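Local coordinates for peptidase S9 prolyl oligopeptidase catalytic domain-containing protein (Pyrococcus horikoshii, PDB 4HXF) that probably cleaves peptides as a serine protease of the prolyl oligopeptidase family, an acylaminoacyl peptidase that selects its substrates by assembling into a self-compartmentalizing hexamer, at residues L430-T433 with G434-D437; I465-G468 with G469-N473; S492-L495 with T496-A499; S501-G504 with L505-D508; P550-Q553 with S554-Y558. One frame throughout, in Å; residues are numbered along the deposited sequence.

Contact 1: L430-T433 with G434-D437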
# COMPACT_ATOMS: atom_id res chain seq x y z
N LEU A 430 12.04 14.78 -55.04
CA LEU A 430 12.93 13.59 -54.81
C LEU A 430 14.36 13.94 -55.39
O LEU A 430 14.51 14.48 -56.50
CB LEU A 430 12.39 12.35 -55.50
CG LEU A 430 10.96 11.87 -55.06
CD1 LEU A 430 10.70 10.52 -55.71
CD2 LEU A 430 10.78 11.84 -53.55
N GLU A 431 15.35 13.72 -54.53
CA GLU A 431 16.75 14.03 -54.76
C GLU A 431 17.02 15.52 -54.82
O GLU A 431 18.11 15.93 -55.19
CB GLU A 431 17.37 13.31 -56.03
CG GLU A 431 17.18 11.80 -55.98
CD GLU A 431 17.93 11.14 -57.13
OE1 GLU A 431 17.23 10.72 -58.07
OE2 GLU A 431 19.19 11.14 -57.17
N ARG A 432 16.04 16.35 -54.45
CA ARG A 432 16.15 17.82 -54.55
C ARG A 432 15.74 18.54 -53.29
O ARG A 432 15.37 19.72 -53.32
CB ARG A 432 15.30 18.36 -55.75
CG ARG A 432 15.53 17.69 -57.06
CD ARG A 432 16.80 18.06 -57.61
NE ARG A 432 16.82 19.46 -58.18
CZ ARG A 432 17.99 19.92 -58.64
NH1 ARG A 432 19.09 19.11 -58.61
NH2 ARG A 432 18.14 21.17 -59.00
N THR A 433 15.77 17.85 -52.19
CA THR A 433 15.43 18.52 -50.88
C THR A 433 16.33 19.74 -50.58
O THR A 433 17.52 19.63 -50.69
CB THR A 433 15.60 17.56 -49.73
OG1 THR A 433 16.93 17.02 -49.65
CG2 THR A 433 14.57 16.39 -49.77
N GLY A 434 15.71 20.86 -50.30
CA GLY A 434 16.49 22.10 -49.98
C GLY A 434 16.80 22.92 -51.21
O GLY A 434 17.34 24.02 -51.14
N LEU A 435 16.42 22.43 -52.41
CA LEU A 435 16.75 23.11 -53.65
C LEU A 435 15.53 23.90 -54.12
O LEU A 435 15.25 24.93 -53.54
CB LEU A 435 17.32 22.11 -54.71
CG LEU A 435 18.54 21.29 -54.26
CD1 LEU A 435 19.06 20.38 -55.36
CD2 LEU A 435 19.65 22.28 -53.75
N GLU A 436 14.80 23.42 -55.11
CA GLU A 436 13.64 24.22 -55.59
C GLU A 436 12.57 24.41 -54.50
O GLU A 436 11.91 25.46 -54.44
CB GLU A 436 13.02 23.59 -56.83
CG GLU A 436 13.84 23.63 -58.10
CD GLU A 436 14.96 22.60 -58.11
OE1 GLU A 436 14.94 21.50 -57.47
OE2 GLU A 436 15.94 22.86 -58.80
N ASP A 437 12.32 23.42 -53.63
CA ASP A 437 11.31 23.60 -52.59
C ASP A 437 11.60 24.75 -51.66
O ASP A 437 10.71 25.52 -51.27
CB ASP A 437 10.91 22.31 -51.87
CG ASP A 437 12.03 21.65 -50.99
OD1 ASP A 437 13.21 22.01 -51.12
OD2 ASP A 437 11.68 20.73 -50.22
O HOH W 1 12.87 20.69 -54.25
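Gly434, following Thr433 in a tight turn, brings its N within 3.2 Å of Arg432 O without bonding to it; the N-H goes instead to Asp437 OD1 at 2.9 Å, the carboxylate receiving it on its syn lone pair. Its left-handed backbone suits glycine, because a side chain here would be jammed against the carbonyl oxygen of Thr433. Leu435 comes next and closes the turn: Leu435 N donates to Arg432 O over 3.0 Å. The leucine side chain, set with CG anti to its carbonyl carbon (chi1 -56°), crosses the arginine at about a right angle and lays CD1 over the centre of one guanidinium face, 3.5 Å from Arg432 CZ. Glu436 then takes the edge of the same group. The grip is side-on and bidentate: Arg432 NE reaches Glu436 OE1 at 2.9 Å, while Arg432 NH2 reaches Glu436 OE2 at 2.8 Å in an almost straight bond (177°). Both oxygens use their syn lone pairs, and the two flat groups are only 18° from coplanar, an arrangement that fixes the rotation of the guanidinium. At Asp437, a water donates to Arg432 O and accepts from Asp437 N, while OD2 is hydrogen-bonded to Tyr467 OH of helix 467-478. Taken together, residues Arg432 to Leu435 form a type II beta turn that delivers Leu435 as N-cap residue of helix 436-451 in the alpha/beta-hydrolase domain.

Contact 2: I465-G468 with G469-N473. With Y3A (N-[(benzyloxy)carbonyl]glycyl-N-[(2S,3R)-4-chloro-3-hydroxy-1-phenylbutan-2-yl]glycinamide), chain B.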
# COMPACT_ATOMS: atom_id res chain seq x y z
N ILE A 465 8.26 21.36 -38.03
CA ILE A 465 8.49 20.06 -37.45
C ILE A 465 8.81 19.04 -38.54
O ILE A 465 8.22 19.07 -39.65
CB ILE A 465 7.23 19.57 -36.70
CG1 ILE A 465 6.76 20.58 -35.65
CG2 ILE A 465 7.37 18.18 -36.08
CD1 ILE A 465 5.31 20.39 -35.16
N SER A 466 9.71 18.09 -38.28
CA SER A 466 10.05 16.99 -39.20
C SER A 466 10.71 17.54 -40.44
O SER A 466 11.73 18.21 -40.31
CB SER A 466 8.78 16.14 -39.47
OG SER A 466 9.26 14.95 -40.07
N TYR A 467 10.13 17.34 -41.63
CA TYR A 467 10.71 17.95 -42.84
C TYR A 467 10.74 19.50 -42.67
O TYR A 467 11.61 20.19 -43.25
CB TYR A 467 9.98 17.46 -44.10
CG TYR A 467 10.70 17.91 -45.36
CD1 TYR A 467 11.91 17.27 -45.73
CD2 TYR A 467 10.31 19.00 -46.10
CE1 TYR A 467 12.61 17.67 -46.86
CE2 TYR A 467 10.97 19.41 -47.21
CZ TYR A 467 12.15 18.78 -47.62
OH TYR A 467 12.91 19.18 -48.72
N GLY A 468 9.78 20.05 -41.87
CA GLY A 468 9.71 21.46 -41.63
C GLY A 468 10.87 21.92 -40.73
O GLY A 468 11.30 23.07 -40.80
N GLY A 469 11.29 21.01 -39.87
CA GLY A 469 12.48 21.21 -39.00
C GLY A 469 13.76 21.16 -39.82
O GLY A 469 14.65 22.05 -39.73
N TYR A 470 13.90 20.17 -40.72
CA TYR A 470 14.96 20.17 -41.72
C TYR A 470 15.00 21.53 -42.38
O TYR A 470 16.04 22.13 -42.66
CB TYR A 470 14.63 19.06 -42.80
CG TYR A 470 15.47 19.24 -44.05
CD1 TYR A 470 16.77 18.94 -44.08
CD2 TYR A 470 14.91 19.71 -45.21
CE1 TYR A 470 17.51 19.10 -45.22
CE2 TYR A 470 15.59 19.87 -46.38
CZ TYR A 470 16.96 19.52 -46.39
OH TYR A 470 17.72 19.72 -47.57
N MET A 471 13.84 21.97 -42.90
CA MET A 471 13.87 23.20 -43.70
C MET A 471 14.14 24.49 -42.91
O MET A 471 14.77 25.38 -43.43
CB MET A 471 12.56 23.43 -44.39
CG MET A 471 12.53 24.53 -45.45
SD MET A 471 13.52 24.08 -46.89
CE MET A 471 12.71 22.64 -47.51
N THR A 472 13.79 24.51 -41.65
CA THR A 472 14.19 25.56 -40.73
C THR A 472 15.71 25.55 -40.56
O THR A 472 16.37 26.57 -40.64
CB THR A 472 13.50 25.40 -39.34
OG1 THR A 472 12.07 25.58 -39.51
CG2 THR A 472 13.97 26.44 -38.32
N ASN A 473 16.24 24.36 -40.26
CA ASN A 473 17.72 24.19 -40.19
C ASN A 473 18.42 24.73 -41.43
O ASN A 473 19.40 25.50 -41.47
CB ASN A 473 18.13 22.72 -40.00
CG ASN A 473 17.65 22.09 -38.73
OD1 ASN A 473 17.28 22.76 -37.75
ND2 ASN A 473 17.70 20.72 -38.70
N3 Y3A B . 5.73 10.26 -43.51
CA3 Y3A B . 7.00 10.90 -43.89
C3 Y3A B . 7.67 11.29 -42.57
O3 Y3A B . 7.44 10.84 -41.46
C4 Y3A B . 8.25 14.16 -40.84
O4 Y3A B . 7.99 15.09 -41.83
CA4 Y3A B . 9.14 13.08 -41.43
N4 Y3A B . 8.45 12.62 -42.67
CB4 Y3A B . 10.49 13.58 -42.03
CG4 Y3A B . 11.32 12.49 -42.62
CD1 Y3A B . 11.88 11.42 -41.90
CD2 Y3A B . 11.65 12.55 -43.97
CE1 Y3A B . 12.66 10.44 -42.47
CE2 Y3A B . 12.44 11.57 -44.57
CZ4 Y3A B . 12.91 10.52 -43.84
C15 Y3A B . 7.14 13.65 -39.85
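Tyr467 and Tyr470 both swing CG anti to the backbone N (chi1 -171° and 165°), and, three residues apart on the helix, the two side chains lie side by side, pointing the same way. Tyr470 CD2 sits over one face of the Tyr467 ring, 3.5 Å from Tyr467 CE1, although the planes are inclined by 32° and the pair is oblique. Met471, bent at chi2 and chi3, folds its methyl CE back to the same tyrosine, 3.7 Å from Tyr467 CE2. The phenol ends have their partners elsewhere, Tyr467 OH in Asp437 and Tyr470 OH in the carbonyl of Leu525. This first turn of helix 467-478 follows strand 460-465 through the strained Ser466, with its positive phi, in the manner of the nucleophile elbow of alpha/beta hydrolases. Ser466 OG is covalently joined to C4 of the chloromethyl ketone inhibitor at 1.5 Å, and Tyr467 N donates to the inhibitor's O4 over 3.1 Å, consistent with a place in the oxyanion hole. Behind the serine, Ser466 O receives Tyr470 N at 3.0 Å and a weaker bond from Gly469 N. Two residues on, Gly468 O takes two donors from opposite faces of its plane, Thr472 OG1 at 2.9 Å and Thr472 N at 3.0 Å.

Contact 3: S492-L495 with T496-A499. With Y3A (N-[(benzyloxy)carbonyl]glycyl-N-[(2S,3R)-4-chloro-3-hydroxy-1-phenylbutan-2-yl]glycinamide), chain B.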
# COMPACT_ATOMS: atom_id res chain seq x y z
N SER A 492 19.05 17.19 -39.70
CA SER A 492 20.31 17.87 -39.95
C SER A 492 21.29 17.07 -40.83
O SER A 492 22.13 17.73 -41.45
CB SER A 492 21.07 18.39 -38.70
OG SER A 492 21.49 17.35 -37.86
N TYR A 493 21.20 15.74 -40.82
CA TYR A 493 22.07 14.93 -41.61
C TYR A 493 21.41 13.75 -42.22
O TYR A 493 20.99 12.80 -41.50
CB TYR A 493 23.30 14.49 -40.76
CG TYR A 493 24.43 13.76 -41.45
CD1 TYR A 493 24.59 13.81 -42.88
CD2 TYR A 493 25.42 13.10 -40.78
CE1 TYR A 493 25.61 13.18 -43.52
CE2 TYR A 493 26.44 12.48 -41.41
CZ TYR A 493 26.56 12.48 -42.80
OH TYR A 493 27.61 11.92 -43.42
N TRP A 494 21.25 13.75 -43.56
CA TRP A 494 20.55 12.65 -44.18
C TRP A 494 21.18 11.29 -44.00
O TRP A 494 20.44 10.25 -44.00
CB TRP A 494 20.29 12.92 -45.67
CG TRP A 494 19.37 14.09 -45.86
CD1 TRP A 494 19.67 15.33 -46.38
CD2 TRP A 494 17.95 14.09 -45.58
NE1 TRP A 494 18.51 16.11 -46.41
CE2 TRP A 494 17.48 15.41 -45.88
CE3 TRP A 494 17.08 13.17 -45.06
CZ2 TRP A 494 16.14 15.78 -45.78
CZ3 TRP A 494 15.74 13.53 -44.95
CH2 TRP A 494 15.30 14.82 -45.27
N LEU A 495 22.48 11.16 -43.88
CA LEU A 495 23.05 9.84 -43.85
C LEU A 495 22.63 9.10 -42.59
O LEU A 495 22.29 7.91 -42.63
CB LEU A 495 24.58 9.81 -43.92
CG LEU A 495 25.20 8.45 -44.15
CD1 LEU A 495 24.79 7.77 -45.45
CD2 LEU A 495 26.70 8.45 -44.15
N THR A 496 22.57 9.80 -41.43
CA THR A 496 22.07 9.15 -40.23
C THR A 496 20.58 8.89 -40.25
O THR A 496 20.05 8.01 -39.56
CB THR A 496 22.52 9.86 -38.94
OG1 THR A 496 21.92 11.14 -38.91
CG2 THR A 496 24.06 9.93 -38.93
N SER A 497 19.80 9.73 -40.98
CA SER A 497 18.42 9.40 -41.19
C SER A 497 18.30 8.05 -41.90
O SER A 497 17.56 7.16 -41.51
CB SER A 497 17.75 10.53 -42.00
OG SER A 497 16.38 10.17 -42.37
N TYR A 498 19.01 7.89 -43.02
CA TYR A 498 19.05 6.59 -43.72
C TYR A 498 19.26 5.39 -42.82
O TYR A 498 18.58 4.41 -42.83
CB TYR A 498 20.07 6.64 -44.88
CG TYR A 498 20.50 5.27 -45.38
CD1 TYR A 498 19.61 4.38 -46.01
CD2 TYR A 498 21.76 4.84 -45.17
CE1 TYR A 498 20.02 3.17 -46.40
CE2 TYR A 498 22.18 3.60 -45.59
CZ TYR A 498 21.33 2.75 -46.16
OH TYR A 498 21.77 1.51 -46.54
N ALA A 499 20.38 5.49 -42.02
CA ALA A 499 20.86 4.35 -41.30
C ALA A 499 20.28 4.14 -39.88
O ALA A 499 20.32 3.02 -39.43
CB ALA A 499 22.42 4.38 -41.22
N3 Y3A B . 5.73 10.26 -43.51
CA3 Y3A B . 7.00 10.90 -43.89
C3 Y3A B . 7.67 11.29 -42.57
O3 Y3A B . 7.44 10.84 -41.46
C4 Y3A B . 8.25 14.16 -40.84
O4 Y3A B . 7.99 15.09 -41.83
CA4 Y3A B . 9.14 13.08 -41.43
N4 Y3A B . 8.45 12.62 -42.67
CB4 Y3A B . 10.49 13.58 -42.03
CG4 Y3A B . 11.32 12.49 -42.62
CD1 Y3A B . 11.88 11.42 -41.90
CD2 Y3A B . 11.65 12.55 -43.97
CE1 Y3A B . 12.66 10.44 -42.47
CE2 Y3A B . 12.44 11.57 -44.57
CZ4 Y3A B . 12.91 10.52 -43.84
C15 Y3A B . 7.14 13.65 -39.85
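Trp494 O receives Tyr498 N at 2.9 Å, the shortest backbone bond between the two segments, nearly straight at the hydrogen (175°). Ala499 N repeats the pattern on Leu495 O at 3.1 Å, whereas the bond from Ser497 N to Tyr493 O is weak. Thr496 lies across Tyr493 at about a right angle, bringing its methyl CG2 to 3.9 Å from Tyr493 CD2; with OG1 set between backbone N and carbonyl carbon (chi1 66°), the hydroxyl has its partner in Asp552 of helix 552-563. Tyr493 is the N-cap residue of helix 494-500, a short helix lining the pocket of the alpha/beta-hydrolase domain that receives the inhibitor's phenyl ring. Two of its residues reach that ring. Trp494 presents the rim of its indole, CZ3 being 3.9 Å from the inhibitor's CE2, and Ser497 OG comes to 3.7 Å from the inhibitor's CE1 while hydrogen-bonding to Asp508. Elsewhere on the helix Leu495 CD1 lies 4.2 Å from Tyr498 CD2, and the Tyr498 ring turns its edge to Leu495 O. The helix also meets the second subunit, where Tyr493 OH pairs with Tyr493 OH of that chain and Tyr498 OH with its Asp563.

Contact 4: S501-G504 with L505-D508. With Y3A (N-[(benzyloxy)carbonyl]glycyl-N-[(2S,3R)-4-chloro-3-hydroxy-1-phenylbutan-2-yl]glycinamide), chain B.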
# COMPACT_ATOMS: atom_id res chain seq x y z
N SER A 501 17.04 5.88 -38.64
CA SER A 501 15.60 6.04 -38.47
C SER A 501 14.81 4.82 -38.83
O SER A 501 15.27 3.90 -39.46
CB SER A 501 15.07 7.20 -39.23
OG SER A 501 15.03 6.92 -40.62
N ASP A 502 13.58 4.81 -38.37
CA ASP A 502 12.72 3.68 -38.63
C ASP A 502 12.50 3.36 -40.10
O ASP A 502 12.43 2.17 -40.47
CB ASP A 502 11.42 3.82 -37.86
CG ASP A 502 10.59 5.05 -38.22
OD1 ASP A 502 10.96 5.89 -38.99
OD2 ASP A 502 9.53 5.12 -37.61
N ILE A 503 12.27 4.41 -40.90
CA ILE A 503 11.96 4.23 -42.32
C ILE A 503 13.11 4.54 -43.25
O ILE A 503 12.99 4.45 -44.48
CB ILE A 503 10.73 5.08 -42.67
CG1 ILE A 503 11.00 6.56 -42.65
CG2 ILE A 503 9.48 4.62 -41.87
CD1 ILE A 503 9.88 7.48 -43.20
N GLY A 504 14.26 4.89 -42.70
CA GLY A 504 15.29 5.38 -43.54
C GLY A 504 15.85 4.50 -44.57
O GLY A 504 16.25 4.98 -45.61
N LEU A 505 15.89 3.19 -44.32
CA LEU A 505 16.59 2.28 -45.23
C LEU A 505 15.95 2.35 -46.64
O LEU A 505 16.70 2.20 -47.64
CB LEU A 505 16.64 0.84 -44.73
CG LEU A 505 17.56 0.48 -43.59
CD1 LEU A 505 17.38 -1.01 -43.26
CD2 LEU A 505 19.00 0.93 -43.95
N TRP A 506 14.63 2.56 -46.68
CA TRP A 506 13.96 2.67 -47.98
C TRP A 506 13.55 4.07 -48.28
O TRP A 506 13.73 4.48 -49.43
CB TRP A 506 12.80 1.67 -47.99
CG TRP A 506 11.90 1.78 -46.82
CD1 TRP A 506 11.98 1.12 -45.62
CD2 TRP A 506 10.74 2.59 -46.75
NE1 TRP A 506 10.95 1.51 -44.80
CE2 TRP A 506 10.17 2.35 -45.40
CE3 TRP A 506 10.09 3.48 -47.64
CZ2 TRP A 506 9.08 2.98 -44.99
CZ3 TRP A 506 8.97 4.12 -47.18
CH2 TRP A 506 8.49 3.88 -45.88
N PHE A 507 13.08 4.86 -47.33
CA PHE A 507 12.58 6.15 -47.67
C PHE A 507 13.67 7.16 -48.03
O PHE A 507 13.48 7.91 -48.99
CB PHE A 507 11.69 6.73 -46.61
CG PHE A 507 10.79 7.87 -47.08
CD1 PHE A 507 9.98 7.72 -48.25
CD2 PHE A 507 10.79 9.06 -46.44
CE1 PHE A 507 9.20 8.79 -48.68
CE2 PHE A 507 9.98 10.13 -46.84
CZ PHE A 507 9.19 9.98 -47.97
N ASP A 508 14.80 7.17 -47.34
CA ASP A 508 15.86 8.08 -47.70
C ASP A 508 16.40 7.76 -49.10
O ASP A 508 16.82 8.65 -49.83
CB ASP A 508 17.05 8.07 -46.69
CG ASP A 508 16.80 8.89 -45.45
OD1 ASP A 508 15.90 8.62 -44.72
OD2 ASP A 508 17.65 9.73 -45.26
N3 Y3A B . 5.73 10.26 -43.51
CA3 Y3A B . 7.00 10.90 -43.89
C3 Y3A B . 7.67 11.29 -42.57
O3 Y3A B . 7.44 10.84 -41.46
C4 Y3A B . 8.25 14.16 -40.84
O4 Y3A B . 7.99 15.09 -41.83
CA4 Y3A B . 9.14 13.08 -41.43
N4 Y3A B . 8.45 12.62 -42.67
CB4 Y3A B . 10.49 13.58 -42.03
CG4 Y3A B . 11.32 12.49 -42.62
CD1 Y3A B . 11.88 11.42 -41.90
CD2 Y3A B . 11.65 12.55 -43.97
CE1 Y3A B . 12.66 10.44 -42.47
CE2 Y3A B . 12.44 11.57 -44.57
CZ4 Y3A B . 12.91 10.52 -43.84
C15 Y3A B . 7.14 13.65 -39.85
O HOH W 2 14.94 1.53 -41.83
O HOH W 3 10.86 0.56 -42.10
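Ile503 O receives Phe507 N at 2.9 Å and, weakly, Trp506 N, while Gly504 O receives Asp508 N at 3.1 Å, the opening turn of helix 504-511. Trp506 has CG tucked between its backbone N and carbonyl carbon (chi1 52°), which folds the indole back over the start of the helix: one face lies over Ile503 O, and Trp506 CZ2 packs 3.5 Å from Ile503 CB. In the plane of the indole, a water accepts from Trp506 NE1 at 2.9 Å and donates to Asp502 O. A second water accepts from Leu505 N and probably donates to the same carbonyl. Ile503 and Phe507 run side by side in the same direction, Ile503 CD1 meeting Phe507 CD2 at 3.7 Å. The phenylalanine offers its ring edge to the inhibitor's phenyl group, Phe507 CD2 lying 3.5 Å from the inhibitor's CE2. Asp508 OD1, whose polar partner is Ser497, lies 3.5 Å from Gly504 CA and comes close to the same phenyl ring. Gly504 suits the spot, since a CB there would clash with Ser501 OG. Ile503, in contact with both the Trp506 indole and the Phe507 ring, thus backs one wall of the pocket, formed by the first turn of helix 504-511 together with helix 494-500, that holds the inhibitor's phenyl group.

Contact 5: P550-Q553 with S554-Y558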
# COMPACT_ATOMS: atom_id res chain seq x y z
N PRO A 550 15.37 10.45 -35.35
CA PRO A 550 15.98 10.24 -34.05
C PRO A 550 16.76 11.43 -33.53
O PRO A 550 17.02 12.40 -34.20
CB PRO A 550 16.88 9.01 -34.25
CG PRO A 550 16.32 8.30 -35.46
CD PRO A 550 15.80 9.39 -36.33
N LEU A 551 17.03 11.32 -32.22
CA LEU A 551 17.68 12.42 -31.42
C LEU A 551 18.90 13.05 -32.04
O LEU A 551 19.10 14.25 -31.90
CB LEU A 551 17.95 11.91 -30.03
CG LEU A 551 18.55 13.02 -29.08
CD1 LEU A 551 17.61 14.22 -28.83
CD2 LEU A 551 18.98 12.30 -27.73
N ASP A 552 19.75 12.25 -32.68
CA ASP A 552 20.98 12.70 -33.30
C ASP A 552 20.70 13.89 -34.23
O ASP A 552 21.48 14.82 -34.35
CB ASP A 552 21.75 11.59 -34.02
CG ASP A 552 21.02 11.06 -35.21
OD1 ASP A 552 21.65 11.02 -36.27
OD2 ASP A 552 19.81 10.66 -35.05
N GLN A 553 19.54 13.85 -34.86
CA GLN A 553 19.24 14.89 -35.85
C GLN A 553 19.21 16.29 -35.23
O GLN A 553 19.60 17.25 -35.87
CB GLN A 553 17.91 14.66 -36.56
CG GLN A 553 17.83 13.41 -37.44
CD GLN A 553 18.91 13.42 -38.52
OE1 GLN A 553 19.37 14.53 -38.90
NE2 GLN A 553 19.37 12.23 -39.01
N SER A 554 18.74 16.41 -34.02
CA SER A 554 18.76 17.68 -33.27
C SER A 554 20.03 17.82 -32.48
O SER A 554 20.63 18.91 -32.51
CB SER A 554 17.56 17.96 -32.36
OG SER A 554 16.34 18.10 -33.13
N LEU A 555 20.45 16.76 -31.78
CA LEU A 555 21.57 16.94 -30.82
C LEU A 555 22.90 17.15 -31.55
O LEU A 555 23.77 17.96 -31.12
CB LEU A 555 21.60 15.81 -29.81
CG LEU A 555 22.69 15.90 -28.72
CD1 LEU A 555 22.55 17.28 -28.01
CD2 LEU A 555 22.59 14.73 -27.68
N MET A 556 23.10 16.50 -32.69
CA MET A 556 24.34 16.72 -33.45
C MET A 556 24.41 18.15 -33.91
O MET A 556 25.46 18.74 -33.85
CB MET A 556 24.54 15.72 -34.61
CG MET A 556 24.69 14.30 -34.24
SD MET A 556 25.17 13.26 -35.66
CE MET A 556 23.83 13.54 -36.79
N PHE A 557 23.32 18.68 -34.46
CA PHE A 557 23.23 20.04 -34.94
C PHE A 557 23.48 21.03 -33.78
O PHE A 557 24.31 21.96 -33.91
CB PHE A 557 21.95 20.29 -35.67
CG PHE A 557 21.93 21.51 -36.58
CD1 PHE A 557 22.94 21.84 -37.50
CD2 PHE A 557 20.76 22.25 -36.67
CE1 PHE A 557 22.84 22.96 -38.29
CE2 PHE A 557 20.65 23.33 -37.54
CZ PHE A 557 21.64 23.63 -38.40
N TYR A 558 22.86 20.79 -32.65
CA TYR A 558 23.09 21.54 -31.44
C TYR A 558 24.57 21.55 -31.01
O TYR A 558 25.19 22.65 -30.87
CB TYR A 558 22.24 20.99 -30.29
CG TYR A 558 22.52 21.72 -28.97
CD1 TYR A 558 22.03 23.00 -28.73
CD2 TYR A 558 23.35 21.18 -28.04
CE1 TYR A 558 22.35 23.68 -27.57
CE2 TYR A 558 23.72 21.85 -26.90
CZ TYR A 558 23.19 23.11 -26.66
OH TYR A 558 23.52 23.85 -25.54
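Asp552 and Met556, one helical turn apart, lie side by side and point the same way. The aspartate has CG between its backbone N and carbonyl carbon (chi1 66°), and a bend at the methionine's last torsion (chi3 -59°) carries methyl CE back to 3.4 Å from Asp552 OD1. The Met556 chain also covers the aspartate's backbone: CB lies 3.2 Å from Asp552 O, the same oxygen that accepts Met556 N at 2.9 Å. This carboxylate is not left to the methyl alone, for Asp552 OD1 is hydrogen-bonded to Thr496 OG1 in helix 494-500. Leu551 and Leu555 meet differently. Their chains are inclined to each other, and the approach is loose, Leu551 CG standing 4.2 Å from Leu555 CB. Their backbones are joined more firmly: Leu551 O takes Leu555 N at 2.9 Å in a nearly straight bond (173°), with a weak second donor in Ser554 N. Gln553 and Ser554 find their polar partners elsewhere in the domain: Gln553 OE1 at Tyr493 N, Ser554 OG at His542 ND1 of strand 538-543. Leu555 packs on Ala139 of the second subunit, and Met556 on its Ala499. The arrangement belongs to the beginning of helix 552-563, the crossover helix of the beta-alpha-beta unit between strands 538-543 and 568-573 in the alpha/beta-hydrolase fold.

How the contacts relate
Contacts 1 to 5 follow one another along the chain, all in the alpha/beta-hydrolase domain, and each sits at the start of a helix. Contacts 2 and 5 begin crossover helices 467-478 and 552-563 of the central eight-stranded sheet, their centres about 12 Å apart. Contact 3 touches contacts 1, 2, 4 and 5. The centres of contacts 3 and 4 are about 9 Å apart, on the consecutive helices 494-500 and 504-511. Contact 1 also touches contact 2, but its nearest atoms are about 11 Å from contact 5. Contacts 2, 3 and 4 all touch the inhibitor, and contacts 3, 4 and 5 reach the second subunit, so helices 494-500 and 504-511 serve both the pocket wall and the subunit interface.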